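Local coordinates for putative esterase (Sulfolobus solfataricus P2, PDB 2RAU), which is a putative esterase of the alpha/beta-hydrolase type, probably hydrolysing ester bonds in lipids, and carries bound calcium, at residues P14-I22 with T77-L87; G250-S260 with G326-N337. All coordinates share one frame; numbering follows the deposited sequence. Where two conformers were deposited one is given.

In the fold
Contact 1 pins the turn between strands 13-15 and 21-29, at one edge of the central sheet, to the loop leading into helix 85-91. Contact 2 joins two loops, one between helices 238-248 and 262-270, the other between strand 320-324 and helix 338-353. Their centres lie about 20 Å apart, yet they meet: Lys-83 CG is 3.7 Å from Gly-335 O, and Lys-83 NZ makes a salt bridge with Asp-264 of helix 262-270. Contact 2 alone reaches the probable catalytic centre, since it holds His-329, whose ring bonds to Ser-152 and Asp-177 and lies about 4 Å (side chain) from a bound di(hydroxyethyl)ether. Both contacts are away from the calcium site at Gly-142 and Glu-144.

Contact 1 (P14-I22 with T77-L87); sequences PILGNDQLI and TIPDYRKSIVL
With CG anti to its carbonyl carbon (chi1 -64°), Asn-18 carries its amide across to Pro-79, and Leu-87, whose CG stands the same way, lays its two methyls against Asn-18, Ile-15 and Leu-21. Asn-18 ND2 donates to Pro-79 O at 2.9 Å, nearly in its own amide plane but from above the carbonyl plane, 50° out of it. The same nitrogen bonds to Leu-16 O at 3.0 Å, so both acceptors grip one NH2 and fix the rotation of the amide. On the other branch, Asn-18 OD1 lies 3.6 Å from Tyr-81 CB and accepts from a water that in turn accepts from Tyr-81 N; the amide stands almost upright to the Tyr-81 ring, their planes 86° apart. Cutting this side chain back to an alanine removes the amide and would probably leave Pro-79 O and Leu-16 O without their shared donor, taking away the polar tie between turn and loop.

Apolar contacts flank the amide. Leu-16 CD2 meets Pro-79 CD at 3.6 Å, the side chains crossing at about a right angle. Leu-87 CD2 touches Ile-15 CD1 at 3.8 Å, while Leu-21 CD1 reaches Leu-87 CB, also at 3.8 Å. Gly-17, with positive phi, packs its CA on Ile-78 CG2; a CB there would clash with that methyl.

In the alpha/beta-hydrolase fold of this chain, a type II turn (Ile-15 to Asn-18) and a type I turn (Asn-18 to Leu-21) connect antiparallel strands 13-15 and 21-29. The opposing segment runs through the N-cap Ser-84 into helix 85-91, and the turns pack on this loop and the helix's first turn.

Contact 2 (G250-S260 with G326-N337); sequences GSANPYDYPYS and GYGHLDVYTGEN
Gly-250 and Ser-251 run beside Gly-328 and His-329, with CA atoms of Ala-252 and Gly-328 4.1 Å apart. Gly-250, just past helix 238-248, closes it with a Schellman motif, and its O accepts from His-329 N at 2.8 Å. Ser-251 O accepts from Leu-330 N, also at 2.8 Å. A CB on Gly-328 would strike the backbone of Ser-251 and Ala-252.

Asp-331, its CG anti to the carbonyl carbon (chi1 -66°), turns its carboxylate into the opposing loop. Ser-260 OG donates to the syn lone pair of Asp-331 OD1 at 2.6 Å, while Asp-331 OD2 takes Gly-328 N on its anti side. Asn-253 N donates to Ser-260 OG at 2.8 Å and only weakly to Asp-331 OD2. Asn-253 ND2 reaches Gly-326 O at 2.9 Å, in the amide and carbonyl planes. Pro-258, after a cis peptide, lays CG over one face of the Tyr-327 ring, 3.8 Å from its centroid, a CH-pi contact. Tyr-257 OH and Tyr-327 OH both bond to Asp-341.

Two firm donors and a weak third meet the buried carboxylate of Asp-331, probably stabilising its charge, and the bond from His-329 N probably helps place this likely triad histidine, whose ring bonds to Ser-152 and Asp-177.

Contact 1 (P14-I22 with T77-L87)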
# COMPACT_ATOMS: atom_id res chain seq x y z
N PRO A 14 -19.87 8.39 -5.69
CA PRO A 14 -19.84 8.35 -4.21
C PRO A 14 -19.27 7.06 -3.62
O PRO A 14 -19.42 5.97 -4.16
CB PRO A 14 -21.32 8.57 -3.82
CG PRO A 14 -21.87 9.36 -4.93
CD PRO A 14 -21.21 8.77 -6.18
N ILE A 15 -18.53 7.20 -2.53
CA ILE A 15 -17.83 6.07 -1.90
C ILE A 15 -18.79 5.43 -0.89
O ILE A 15 -19.44 6.12 -0.13
CB ILE A 15 -16.51 6.56 -1.27
CG1 ILE A 15 -15.59 7.09 -2.39
CG2 ILE A 15 -15.91 5.46 -0.41
CD1 ILE A 15 -14.26 7.71 -1.97
N LEU A 16 -18.92 4.12 -0.94
CA LEU A 16 -19.83 3.42 -0.03
C LEU A 16 -19.52 3.79 1.41
O LEU A 16 -18.35 3.82 1.81
CB LEU A 16 -19.79 1.92 -0.22
CG LEU A 16 -18.65 1.04 0.32
CD1 LEU A 16 -19.07 -0.46 0.32
CD2 LEU A 16 -17.30 1.28 -0.41
N GLY A 17 -20.58 4.13 2.14
CA GLY A 17 -20.49 4.52 3.55
C GLY A 17 -19.92 5.89 3.81
O GLY A 17 -19.79 6.30 4.95
N ASN A 18 -19.58 6.61 2.73
CA ASN A 18 -18.92 7.90 2.84
C ASN A 18 -19.43 8.75 1.72
O ASN A 18 -18.69 9.13 0.82
CB ASN A 18 -17.41 7.72 2.73
CG ASN A 18 -16.83 6.91 3.86
OD1 ASN A 18 -16.48 7.49 4.87
ND2 ASN A 18 -16.78 5.56 3.72
N ASP A 19 -20.71 9.13 1.78
CA ASP A 19 -21.30 9.79 0.62
C ASP A 19 -20.97 11.29 0.42
O ASP A 19 -21.40 11.90 -0.55
CB ASP A 19 -22.81 9.56 0.58
CG ASP A 19 -23.51 10.15 1.74
OD1 ASP A 19 -23.00 11.11 2.36
OD2 ASP A 19 -24.60 9.61 2.07
N GLN A 20 -20.20 11.87 1.35
CA GLN A 20 -19.64 13.19 1.13
C GLN A 20 -18.36 13.15 0.30
O GLN A 20 -17.81 14.20 -0.11
CB GLN A 20 -19.41 13.87 2.49
CG GLN A 20 -20.77 14.34 3.13
CD GLN A 20 -21.76 14.96 2.05
OE1 GLN A 20 -22.65 14.27 1.52
NE2 GLN A 20 -21.55 16.25 1.71
N LEU A 21 -17.86 11.95 0.09
CA LEU A 21 -16.62 11.74 -0.66
C LEU A 21 -16.90 11.14 -2.02
O LEU A 21 -17.78 10.27 -2.18
CB LEU A 21 -15.65 10.83 0.09
CG LEU A 21 -15.16 11.33 1.43
CD1 LEU A 21 -14.25 10.26 2.05
CD2 LEU A 21 -14.47 12.69 1.30
N ILE A 22 -16.20 11.61 -3.05
CA ILE A 22 -16.43 11.05 -4.38
C ILE A 22 -15.11 10.53 -4.96
O ILE A 22 -14.01 11.00 -4.62
CB ILE A 22 -17.25 12.03 -5.31
CG1 ILE A 22 -16.37 13.16 -5.79
CG2 ILE A 22 -18.57 12.56 -4.61
CD1 ILE A 22 -15.60 12.84 -7.06
N THR A 77 -16.08 -5.14 3.33
CA THR A 77 -16.47 -4.31 4.47
C THR A 77 -16.95 -2.95 4.01
O THR A 77 -16.92 -2.63 2.80
CB THR A 77 -15.28 -4.15 5.45
OG1 THR A 77 -15.76 -3.66 6.68
CG2 THR A 77 -14.16 -3.27 4.92
N ILE A 78 -17.42 -2.12 4.95
CA ILE A 78 -17.72 -0.72 4.65
C ILE A 78 -16.63 0.14 5.23
O ILE A 78 -16.40 0.12 6.43
CB ILE A 78 -19.06 -0.29 5.23
CG1 ILE A 78 -20.19 -1.15 4.62
CG2 ILE A 78 -19.31 1.23 4.97
CD1 ILE A 78 -21.44 -1.12 5.39
N PRO A 79 -15.93 0.91 4.38
CA PRO A 79 -14.84 1.72 4.93
C PRO A 79 -15.29 2.83 5.85
O PRO A 79 -16.33 3.46 5.64
CB PRO A 79 -14.21 2.39 3.68
CG PRO A 79 -14.88 1.81 2.51
CD PRO A 79 -16.07 1.04 2.92
N ASP A 80 -14.47 3.06 6.87
CA ASP A 80 -14.67 4.10 7.86
C ASP A 80 -13.59 5.14 7.59
O ASP A 80 -12.41 4.82 7.70
CB ASP A 80 -14.51 3.51 9.24
CG ASP A 80 -14.79 4.46 10.34
OD1 ASP A 80 -14.85 5.70 10.14
OD2 ASP A 80 -14.94 3.95 11.47
N TYR A 81 -13.98 6.37 7.29
CA TYR A 81 -12.99 7.44 7.01
C TYR A 81 -12.01 7.67 8.18
O TYR A 81 -10.88 8.08 7.98
CB TYR A 81 -13.67 8.79 6.61
CG TYR A 81 -14.07 9.64 7.79
CD1 TYR A 81 -13.18 10.55 8.35
CD2 TYR A 81 -15.29 9.46 8.39
CE1 TYR A 81 -13.54 11.30 9.45
CE2 TYR A 81 -15.65 10.17 9.51
CZ TYR A 81 -14.78 11.10 10.02
OH TYR A 81 -15.17 11.81 11.13
N ARG A 82 -12.44 7.40 9.40
CA ARG A 82 -11.56 7.55 10.54
C ARG A 82 -10.40 6.56 10.50
O ARG A 82 -9.32 6.86 11.01
CB ARG A 82 -12.35 7.39 11.83
CG ARG A 82 -13.32 8.57 12.06
CD ARG A 82 -14.27 8.33 13.21
NE ARG A 82 -15.06 7.15 12.93
CZ ARG A 82 -15.88 6.56 13.80
NH1 ARG A 82 -16.04 7.06 15.02
NH2 ARG A 82 -16.55 5.45 13.46
N LYS A 83 -10.62 5.43 9.85
CA LYS A 83 -9.67 4.32 9.82
C LYS A 83 -8.92 4.22 8.50
O LYS A 83 -8.21 3.24 8.28
CB LYS A 83 -10.41 2.98 10.03
CG LYS A 83 -11.17 2.83 11.30
CD LYS A 83 -11.82 1.44 11.34
CE LYS A 83 -12.73 1.23 12.48
NZ LYS A 83 -13.32 -0.13 12.37
N SER A 84 -9.06 5.23 7.62
CA SER A 84 -8.48 5.18 6.29
C SER A 84 -7.79 6.49 5.97
O SER A 84 -8.43 7.52 5.90
CB SER A 84 -9.58 4.87 5.27
OG SER A 84 -9.12 5.12 3.98
N ILE A 85 -6.47 6.46 5.81
CA ILE A 85 -5.70 7.69 5.54
C ILE A 85 -6.25 8.41 4.30
O ILE A 85 -6.33 9.64 4.30
CB ILE A 85 -4.15 7.42 5.47
CG1 ILE A 85 -3.35 8.73 5.50
CG2 ILE A 85 -3.73 6.57 4.29
CD1 ILE A 85 -3.70 9.67 6.56
N VAL A 86 -6.62 7.67 3.26
CA VAL A 86 -7.11 8.26 2.02
C VAL A 86 -8.39 9.03 2.27
O VAL A 86 -8.49 10.22 1.94
CB VAL A 86 -7.28 7.19 0.88
CG1 VAL A 86 -8.11 7.77 -0.30
CG2 VAL A 86 -5.94 6.66 0.41
N LEU A 87 -9.37 8.37 2.87
CA LEU A 87 -10.67 8.98 3.16
C LEU A 87 -10.60 10.12 4.19
O LEU A 87 -11.25 11.14 4.05
CB LEU A 87 -11.66 7.90 3.57
CG LEU A 87 -11.89 6.71 2.60
CD1 LEU A 87 -13.00 5.81 3.13
CD2 LEU A 87 -12.26 7.11 1.15
O HOH W 1 -17.05 6.72 7.20

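Contact 2 (G250-S260 with G326-N337)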
# COMPACT_ATOMS: atom_id res chain seq x y z
N GLY A 250 4.19 -9.87 13.66
CA GLY A 250 4.31 -8.44 13.93
C GLY A 250 3.33 -7.57 13.15
O GLY A 250 3.47 -6.36 13.12
N SER A 251 2.32 -8.18 12.57
CA SER A 251 1.31 -7.49 11.75
C SER A 251 0.15 -6.83 12.51
O SER A 251 -0.52 -5.95 11.99
CB SER A 251 0.73 -8.50 10.77
OG SER A 251 1.76 -9.08 9.99
N ALA A 252 -0.14 -7.33 13.71
CA ALA A 252 -1.23 -6.86 14.54
C ALA A 252 -0.91 -7.07 16.04
O ALA A 252 -0.02 -7.84 16.40
CB ALA A 252 -2.52 -7.64 14.19
N ASN A 253 -1.62 -6.33 16.89
CA ASN A 253 -1.62 -6.51 18.36
C ASN A 253 -3.07 -6.71 18.82
O ASN A 253 -3.69 -5.74 19.27
CB ASN A 253 -1.01 -5.31 19.11
CG ASN A 253 -0.69 -5.61 20.53
OD1 ASN A 253 -1.10 -6.65 21.05
ND2 ASN A 253 0.08 -4.70 21.19
N PRO A 254 -3.59 -7.96 18.75
CA PRO A 254 -4.93 -8.21 19.18
C PRO A 254 -5.15 -8.16 20.68
O PRO A 254 -6.31 -8.22 21.09
CB PRO A 254 -5.18 -9.65 18.70
CG PRO A 254 -4.07 -9.95 17.68
CD PRO A 254 -2.95 -9.18 18.23
N TYR A 255 -4.09 -8.11 21.48
CA TYR A 255 -4.19 -8.39 22.93
C TYR A 255 -4.05 -7.20 23.84
O TYR A 255 -4.34 -7.30 25.05
CB TYR A 255 -3.16 -9.49 23.33
CG TYR A 255 -3.24 -10.67 22.38
CD1 TYR A 255 -4.44 -11.37 22.22
CD2 TYR A 255 -2.16 -11.05 21.58
CE1 TYR A 255 -4.56 -12.37 21.36
CE2 TYR A 255 -2.28 -12.11 20.70
CZ TYR A 255 -3.49 -12.75 20.60
OH TYR A 255 -3.67 -13.80 19.72
N ASP A 256 -3.59 -6.09 23.27
CA ASP A 256 -3.41 -4.86 24.00
C ASP A 256 -3.43 -3.75 22.97
O ASP A 256 -3.46 -4.00 21.79
CB ASP A 256 -2.10 -4.90 24.76
CG ASP A 256 -2.06 -3.93 25.92
OD1 ASP A 256 -2.97 -3.07 26.07
OD2 ASP A 256 -1.10 -4.02 26.70
N TYR A 257 -3.39 -2.50 23.46
CA TYR A 257 -3.44 -1.33 22.61
C TYR A 257 -2.44 -1.46 21.44
O TYR A 257 -1.27 -1.73 21.65
CB TYR A 257 -3.15 -0.10 23.45
CG TYR A 257 -3.37 1.19 22.72
CD1 TYR A 257 -2.36 1.77 21.96
CD2 TYR A 257 -4.59 1.84 22.78
CE1 TYR A 257 -2.58 2.94 21.25
CE2 TYR A 257 -4.81 3.01 22.11
CZ TYR A 257 -3.80 3.56 21.32
OH TYR A 257 -4.01 4.77 20.66
N PRO A 258 -2.88 -1.16 20.21
CA PRO A 258 -4.17 -0.60 19.81
C PRO A 258 -5.36 -1.51 19.62
O PRO A 258 -6.34 -1.04 19.08
CB PRO A 258 -3.80 0.15 18.51
CG PRO A 258 -2.79 -0.67 17.92
CD PRO A 258 -1.97 -1.23 19.05
N TYR A 259 -5.26 -2.77 20.08
CA TYR A 259 -6.39 -3.72 20.13
C TYR A 259 -6.94 -4.05 18.76
O TYR A 259 -8.10 -3.77 18.44
CB TYR A 259 -7.54 -3.19 21.03
CG TYR A 259 -7.18 -2.69 22.42
CD1 TYR A 259 -6.86 -3.57 23.47
CD2 TYR A 259 -7.22 -1.32 22.74
CE1 TYR A 259 -6.55 -3.11 24.75
CE2 TYR A 259 -6.91 -0.88 24.03
CZ TYR A 259 -6.57 -1.78 25.02
OH TYR A 259 -6.28 -1.34 26.27
N SER A 260 -6.08 -4.63 17.94
CA SER A 260 -6.41 -4.98 16.56
C SER A 260 -7.69 -5.82 16.54
O SER A 260 -7.82 -6.77 17.35
CB SER A 260 -5.26 -5.76 15.92
OG SER A 260 -4.03 -5.12 16.20
N GLY A 326 2.99 -0.17 20.71
CA GLY A 326 2.06 -1.29 20.69
C GLY A 326 1.63 -1.78 19.32
O GLY A 326 1.01 -2.83 19.20
N TYR A 327 1.96 -1.02 18.28
CA TYR A 327 1.44 -1.29 16.96
C TYR A 327 2.13 -2.41 16.25
O TYR A 327 3.37 -2.46 16.21
CB TYR A 327 1.59 -0.03 16.07
CG TYR A 327 0.46 0.95 16.17
CD1 TYR A 327 0.08 1.48 17.40
CD2 TYR A 327 -0.21 1.39 15.04
CE1 TYR A 327 -0.96 2.41 17.51
CE2 TYR A 327 -1.26 2.34 15.14
CZ TYR A 327 -1.64 2.82 16.38
OH TYR A 327 -2.69 3.68 16.49
N GLY A 328 1.33 -3.28 15.66
CA GLY A 328 1.82 -4.12 14.60
C GLY A 328 1.75 -3.34 13.29
O GLY A 328 1.20 -2.24 13.22
N HIS A 329 2.29 -3.94 12.24
CA HIS A 329 2.38 -3.32 10.92
C HIS A 329 1.06 -2.82 10.40
O HIS A 329 0.91 -1.64 10.01
CB HIS A 329 3.01 -4.34 9.96
CG HIS A 329 3.41 -3.77 8.63
ND1 HIS A 329 4.13 -2.59 8.49
CD2 HIS A 329 3.27 -4.27 7.38
CE1 HIS A 329 4.38 -2.39 7.21
NE2 HIS A 329 3.87 -3.38 6.51
N LEU A 330 0.07 -3.70 10.38
CA LEU A 330 -1.22 -3.35 9.81
C LEU A 330 -2.02 -2.38 10.63
O LEU A 330 -2.94 -1.78 10.08
CB LEU A 330 -2.02 -4.58 9.48
CG LEU A 330 -1.41 -5.59 8.46
CD1 LEU A 330 -2.34 -6.80 8.30
CD2 LEU A 330 -1.17 -4.93 7.13
N ASP A 331 -1.71 -2.25 11.92
CA ASP A 331 -2.40 -1.25 12.79
C ASP A 331 -2.12 0.20 12.35
O ASP A 331 -2.87 1.11 12.68
CB ASP A 331 -1.96 -1.40 14.27
CG ASP A 331 -2.41 -2.71 14.88
OD1 ASP A 331 -3.64 -3.00 14.83
OD2 ASP A 331 -1.52 -3.43 15.43
N VAL A 332 -1.03 0.40 11.63
CA VAL A 332 -0.68 1.72 11.06
C VAL A 332 -1.75 2.24 10.07
O VAL A 332 -1.99 3.45 9.96
CB VAL A 332 0.74 1.68 10.42
CG1 VAL A 332 1.13 3.09 9.89
CG2 VAL A 332 1.77 1.20 11.50
N TYR A 333 -2.45 1.31 9.44
CA TYR A 333 -3.38 1.54 8.33
C TYR A 333 -4.87 1.41 8.63
O TYR A 333 -5.69 1.73 7.80
CB TYR A 333 -3.03 0.57 7.18
CG TYR A 333 -1.56 0.48 6.93
CD1 TYR A 333 -0.81 1.60 6.63
CD2 TYR A 333 -0.91 -0.74 6.97
CE1 TYR A 333 0.57 1.53 6.46
CE2 TYR A 333 0.45 -0.83 6.79
CZ TYR A 333 1.18 0.31 6.54
OH TYR A 333 2.54 0.22 6.36
N THR A 334 -5.23 0.93 9.82
CA THR A 334 -6.62 0.67 10.15
C THR A 334 -6.82 0.65 11.67
O THR A 334 -5.84 0.76 12.44
CB THR A 334 -7.12 -0.68 9.54
OG1 THR A 334 -8.55 -0.73 9.68
CG2 THR A 334 -6.43 -1.91 10.25
N GLY A 335 -8.09 0.60 12.09
CA GLY A 335 -8.46 0.53 13.49
C GLY A 335 -8.79 1.88 14.05
O GLY A 335 -8.23 2.88 13.63
N GLU A 336 -9.70 1.92 15.02
CA GLU A 336 -10.17 3.21 15.54
C GLU A 336 -9.09 4.09 16.17
O GLU A 336 -9.20 5.32 16.14
CB GLU A 336 -11.35 3.00 16.48
CG GLU A 336 -11.01 2.22 17.71
CD GLU A 336 -12.17 2.18 18.73
OE1 GLU A 336 -13.24 2.75 18.44
OE2 GLU A 336 -11.96 1.58 19.81
N ASN A 337 -8.03 3.49 16.70
CA ASN A 337 -6.94 4.28 17.33
C ASN A 337 -5.94 4.89 16.33
O ASN A 337 -5.18 5.80 16.67
CB ASN A 337 -6.22 3.41 18.37
CG ASN A 337 -7.16 2.88 19.42
OD1 ASN A 337 -7.36 1.64 19.60
ND2 ASN A 337 -7.76 3.79 20.12
O HOH W 2 -6.88 0.94 16.38
O HOH W 3 -10.40 -1.16 18.56